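Local coordinates for demethylmenaquinone Methyltransferase (Thermus thermophilus, PDB 1J3L), which belongs, despite its methyltransferase name, to the RraA-like family of trimeric alpha/beta proteins, at residues L68-A81 / I106-S118. Numbering follows the deposited sequence.
Sequences LRTALLGGNLARRA and IGLLALAATPKKS
Thr-114 lays its methyl against the backbone of the 68-81 loop, CG2 lying 3.4 Å from Ala-71 N, while its hydroxyl serves the preceding turn. A chi1 of -153°, roughly anti to the backbone N, turns OG1 to Leu-68 O, to which it donates at 2.7 Å, almost in line with the carbonyl bond. A water donates to the same OG1 and to Arg-69 O and accepts from Lys-116 N, tying both loops together. Next along, Ala-71 N reaches Lys-116 O at 2.8 Å. Ser-118 OG then accepts from Thr-70 OG1 (2.7 Å) and also sits against Ala-71 O, at a distance too short to be taken at face value. Leu-68 crosses Leu-111 at about a right angle, CD2 resting 3.9 Å from Leu-111 CB; Pro-19 of the second subunit also packs on Leu-68. At the other end the contact turns apolar: Ala-78 CB meets Leu-108 CD1 at 3.9 Å, Ile-106 CD1 lies 4.2 Å from Ala-81 CB and closer still to Ala-78 O, and Leu-101 of helix 98-101 touches both Ala-78 and Leu-108. Helix 75-83 thus packs on strand 107-110, which runs parallel to strand 88-92, as in the layered alpha/beta core of RraA-like proteins.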
loop_
_atom_site.group_PDB
_atom_site.type_symbol
_atom_site.label_atom_id
_atom_site.label_comp_id
_atom_site.label_asym_id
_atom_site.label_seq_id
_atom_site.Cartn_x
_atom_site.Cartn_y
_atom_site.Cartn_z
ATOM N N LEU A 68 3.762 8.964 11.196
ATOM C CA LEU A 68 4.719 7.971 10.718
ATOM C C LEU A 68 6.139 8.439 11.047
ATOM O O LEU A 68 7.124 7.819 10.625
ATOM C CB LEU A 68 4.570 7.793 9.203
ATOM C CG LEU A 68 3.151 7.682 8.620
ATOM C CD1 LEU A 68 3.244 7.692 7.108
ATOM C CD2 LEU A 68 2.444 6.410 9.109
ATOM N N ARG A 69 6.231 9.528 11.808
ATOM C CA ARG A 69 7.512 10.117 12.199
ATOM C C ARG A 69 8.304 9.267 13.175
ATOM O O ARG A 69 9.530 9.233 13.109
ATOM C CB ARG A 69 7.307 11.485 12.850
ATOM C CG ARG A 69 7.198 12.694 11.930
ATOM C CD ARG A 69 6.933 13.908 12.811
ATOM N NE ARG A 69 6.997 15.197 12.136
ATOM C CZ ARG A 69 6.757 16.356 12.748
ATOM N NH1 ARG A 69 6.438 16.368 14.038
ATOM N NH2 ARG A 69 6.840 17.500 12.080
ATOM N N THR A 70 7.618 8.611 14.102
ATOM C CA THR A 70 8.302 7.783 15.090
ATOM C C THR A 70 7.561 6.470 15.302
ATOM O O THR A 70 6.377 6.361 15.002
ATOM C CB THR A 70 8.455 8.522 16.466
ATOM O OG1 THR A 70 7.176 8.660 17.102
ATOM C CG2 THR A 70 9.058 9.913 16.262
ATOM N N ALA A 71 8.271 5.475 15.817
ATOM C CA ALA A 71 7.685 4.167 16.062
ATOM C C ALA A 71 7.089 4.095 17.460
ATOM O O ALA A 71 7.720 4.509 18.436
ATOM C CB ALA A 71 8.743 3.081 15.889
ATOM N N LEU A 72 5.869 3.575 17.549
ATOM C CA LEU A 72 5.201 3.437 18.832
ATOM C C LEU A 72 5.461 2.056 19.402
ATOM O O LEU A 72 5.211 1.798 20.581
ATOM C CB LEU A 72 3.699 3.671 18.679
ATOM C CG LEU A 72 3.380 5.088 18.213
ATOM C CD1 LEU A 72 1.895 5.292 18.112
ATOM C CD2 LEU A 72 3.983 6.071 19.196
ATOM N N LEU A 73 5.984 1.163 18.571
ATOM C CA LEU A 73 6.269 -0.182 19.040
ATOM C C LEU A 73 7.422 -0.790 18.250
ATOM O O LEU A 73 7.480 -0.690 17.023
ATOM C CB LEU A 73 4.999 -1.031 18.930
ATOM C CG LEU A 73 4.899 -2.261 19.826
ATOM C CD1 LEU A 73 3.444 -2.605 20.063
ATOM C CD2 LEU A 73 5.632 -3.412 19.187
ATOM N N GLY A 74 8.363 -1.385 18.977
ATOM C CA GLY A 74 9.506 -2.007 18.346
ATOM C C GLY A 74 9.562 -3.479 18.671
ATOM O O GLY A 74 8.579 -4.065 19.141
ATOM N N GLY A 75 10.711 -4.092 18.407
ATOM C CA GLY A 75 10.860 -5.500 18.689
ATOM C C GLY A 75 10.646 -5.833 20.154
ATOM O O GLY A 75 10.011 -6.833 20.476
ATOM N N ASN A 76 11.169 -4.994 21.044
ATOM C CA ASN A 76 11.041 -5.226 22.481
ATOM C C ASN A 76 9.600 -5.242 22.971
ATOM O O ASN A 76 9.192 -6.168 23.666
ATOM C CB ASN A 76 11.827 -4.172 23.274
ATOM C CG ASN A 76 13.327 -4.241 23.025
ATOM O OD1 ASN A 76 13.908 -5.322 22.945
ATOM N ND2 ASN A 76 13.962 -3.079 22.919
ATOM N N LEU A 77 8.837 -4.210 22.631
ATOM C CA LEU A 77 7.445 -4.154 23.064
ATOM C C LEU A 77 6.616 -5.274 22.452
ATOM O O LEU A 77 5.720 -5.814 23.096
ATOM C CB LEU A 77 6.829 -2.792 22.736
ATOM C CG LEU A 77 7.355 -1.640 23.603
ATOM C CD1 LEU A 77 6.605 -0.367 23.259
ATOM C CD2 LEU A 77 7.174 -1.964 25.096
ATOM N N ALA A 78 6.915 -5.639 21.213
ATOM C CA ALA A 78 6.168 -6.713 20.577
ATOM C C ALA A 78 6.326 -7.988 21.406
ATOM O O ALA A 78 5.340 -8.662 21.728
ATOM C CB ALA A 78 6.672 -6.942 19.159
ATOM N N ARG A 79 7.570 -8.309 21.750
ATOM C CA ARG A 79 7.855 -9.493 22.539
ATOM C C ARG A 79 7.234 -9.368 23.921
ATOM O O ARG A 79 6.731 -10.334 24.450
ATOM C CB ARG A 79 9.369 -9.697 22.667
ATOM C CG ARG A 79 10.068 -10.030 21.350
ATOM C CD ARG A 79 11.579 -10.339 21.518
ATOM N NE ARG A 79 12.433 -9.164 21.752
ATOM C CZ ARG A 79 12.954 -8.399 20.796
ATOM N NH1 ARG A 79 12.713 -8.690 19.532
ATOM N NH2 ARG A 79 13.685 -7.327 21.103
ATOM N N ARG A 80 7.266 -8.175 24.504
ATOM C CA ARG A 80 6.680 -7.991 25.824
ATOM C C ARG A 80 5.168 -8.256 25.769
ATOM O O ARG A 80 4.633 -9.002 26.590
ATOM C CB ARG A 80 6.966 -6.578 26.350
ATOM C CG ARG A 80 6.857 -6.474 27.855
ATOM C CD ARG A 80 7.737 -7.512 28.555
ATOM N NE ARG A 80 7.309 -7.675 29.940
ATOM C CZ ARG A 80 7.385 -8.812 30.621
ATOM N NH1 ARG A 80 7.879 -9.902 30.053
ATOM N NH2 ARG A 80 6.933 -8.866 31.865
ATOM N N ALA A 81 4.497 -7.665 24.780
ATOM C CA ALA A 81 3.055 -7.830 24.603
ATOM C C ALA A 81 2.699 -9.299 24.521
ATOM O O ALA A 81 1.697 -9.748 25.094
ATOM C CB ALA A 81 2.588 -7.111 23.336
ATOM N N ILE A 106 1.919 -12.864 17.517
ATOM C CA ILE A 106 0.803 -12.015 17.910
ATOM C C ILE A 106 0.447 -11.201 16.677
ATOM O O ILE A 106 1.236 -11.111 15.735
ATOM C CB ILE A 106 1.156 -11.006 19.034
ATOM C CG1 ILE A 106 2.265 -10.061 18.562
ATOM C CG2 ILE A 106 1.536 -11.745 20.299
ATOM C CD1 ILE A 106 2.562 -8.949 19.537
ATOM N N GLY A 107 -0.746 -10.626 16.681
ATOM C CA GLY A 107 -1.157 -9.801 15.566
ATOM C C GLY A 107 -0.557 -8.425 15.744
ATOM O O GLY A 107 -0.516 -7.914 16.865
ATOM N N LEU A 108 -0.063 -7.838 14.659
ATOM C CA LEU A 108 0.521 -6.498 14.707
ATOM C C LEU A 108 0.280 -5.698 13.419
ATOM O O LEU A 108 0.938 -5.920 12.399
ATOM C CB LEU A 108 2.026 -6.580 14.991
ATOM C CG LEU A 108 2.436 -7.143 16.352
ATOM C CD1 LEU A 108 3.954 -7.195 16.441
ATOM C CD2 LEU A 108 1.861 -6.274 17.465
ATOM N N LEU A 109 -0.664 -4.765 13.483
ATOM C CA LEU A 109 -0.994 -3.926 12.339
ATOM C C LEU A 109 -0.518 -2.502 12.570
ATOM O O LEU A 109 -0.534 -1.994 13.695
ATOM C CB LEU A 109 -2.506 -3.900 12.094
ATOM C CG LEU A 109 -3.226 -5.242 12.005
ATOM C CD1 LEU A 109 -4.726 -5.031 11.685
ATOM C CD2 LEU A 109 -2.549 -6.083 10.938
ATOM N N ALA A 110 -0.080 -1.861 11.496
ATOM C CA ALA A 110 0.379 -0.489 11.571
ATOM C C ALA A 110 0.268 0.081 10.169
ATOM O O ALA A 110 0.102 -0.665 9.207
ATOM C CB ALA A 110 1.816 -0.441 12.055
ATOM N N LEU A 111 0.342 1.402 10.055
ATOM C CA LEU A 111 0.250 2.051 8.756
ATOM C C LEU A 111 1.582 1.934 8.033
ATOM O O LEU A 111 1.635 1.892 6.808
ATOM C CB LEU A 111 -0.137 3.526 8.928
ATOM C CG LEU A 111 -1.533 3.772 9.518
ATOM C CD1 LEU A 111 -1.739 5.255 9.775
ATOM C CD2 LEU A 111 -2.598 3.221 8.569
ATOM N N ALA A 112 2.660 1.859 8.809
ATOM C CA ALA A 112 3.986 1.759 8.229
ATOM C C ALA A 112 5.068 1.598 9.271
ATOM O O ALA A 112 4.844 1.795 10.468
ATOM C CB ALA A 112 4.278 3.004 7.392
ATOM N N ALA A 113 6.246 1.210 8.799
ATOM C CA ALA A 113 7.403 1.089 9.671
ATOM C C ALA A 113 8.194 2.398 9.490
ATOM O O ALA A 113 8.115 3.043 8.444
ATOM C CB ALA A 113 8.261 -0.126 9.267
ATOM N N THR A 114 8.943 2.790 10.509
ATOM C CA THR A 114 9.745 4.007 10.457
ATOM C C THR A 114 10.936 3.757 11.387
ATOM O O THR A 114 10.812 3.025 12.377
ATOM C CB THR A 114 8.924 5.237 10.927
ATOM O OG1 THR A 114 9.439 6.423 10.314
ATOM C CG2 THR A 114 8.993 5.391 12.446
ATOM N N PRO A 115 12.099 4.364 11.089
ATOM C CA PRO A 115 13.334 4.208 11.874
ATOM C C PRO A 115 13.458 4.835 13.258
ATOM O O PRO A 115 14.038 4.226 14.158
ATOM C CB PRO A 115 14.417 4.752 10.933
ATOM C CG PRO A 115 13.814 4.612 9.565
ATOM C CD PRO A 115 12.388 5.064 9.828
ATOM N N LYS A 116 12.950 6.054 13.424
ATOM C CA LYS A 116 13.064 6.754 14.704
ATOM C C LYS A 116 12.208 6.247 15.842
ATOM O O LYS A 116 11.030 5.942 15.666
ATOM C CB LYS A 116 12.783 8.255 14.544
ATOM C CG LYS A 116 13.911 9.038 13.930
ATOM C CD LYS A 116 13.863 10.485 14.371
ATOM C CE LYS A 116 15.160 11.191 14.015
ATOM N NZ LYS A 116 15.208 12.581 14.541
ATOM N N LYS A 117 12.815 6.185 17.023
ATOM C CA LYS A 117 12.119 5.756 18.221
ATOM C C LYS A 117 11.280 6.932 18.732
ATOM O O LYS A 117 11.567 8.087 18.420
ATOM C CB LYS A 117 13.132 5.321 19.280
ATOM C CG LYS A 117 14.030 6.446 19.786
ATOM C CD LYS A 117 15.178 5.878 20.597
ATOM C CE LYS A 117 14.662 4.900 21.642
ATOM N NZ LYS A 117 15.726 3.981 22.130
ATOM N N SER A 118 10.237 6.626 19.497
ATOM C CA SER A 118 9.346 7.638 20.059
ATOM C C SER A 118 9.900 8.177 21.376
ATOM O O SER A 118 10.740 7.547 22.020
ATOM C CB SER A 118 7.956 7.043 20.325
ATOM O OG SER A 118 7.239 6.822 19.128
HETATM O O HOH W 1 11.337 7.671 11.829
#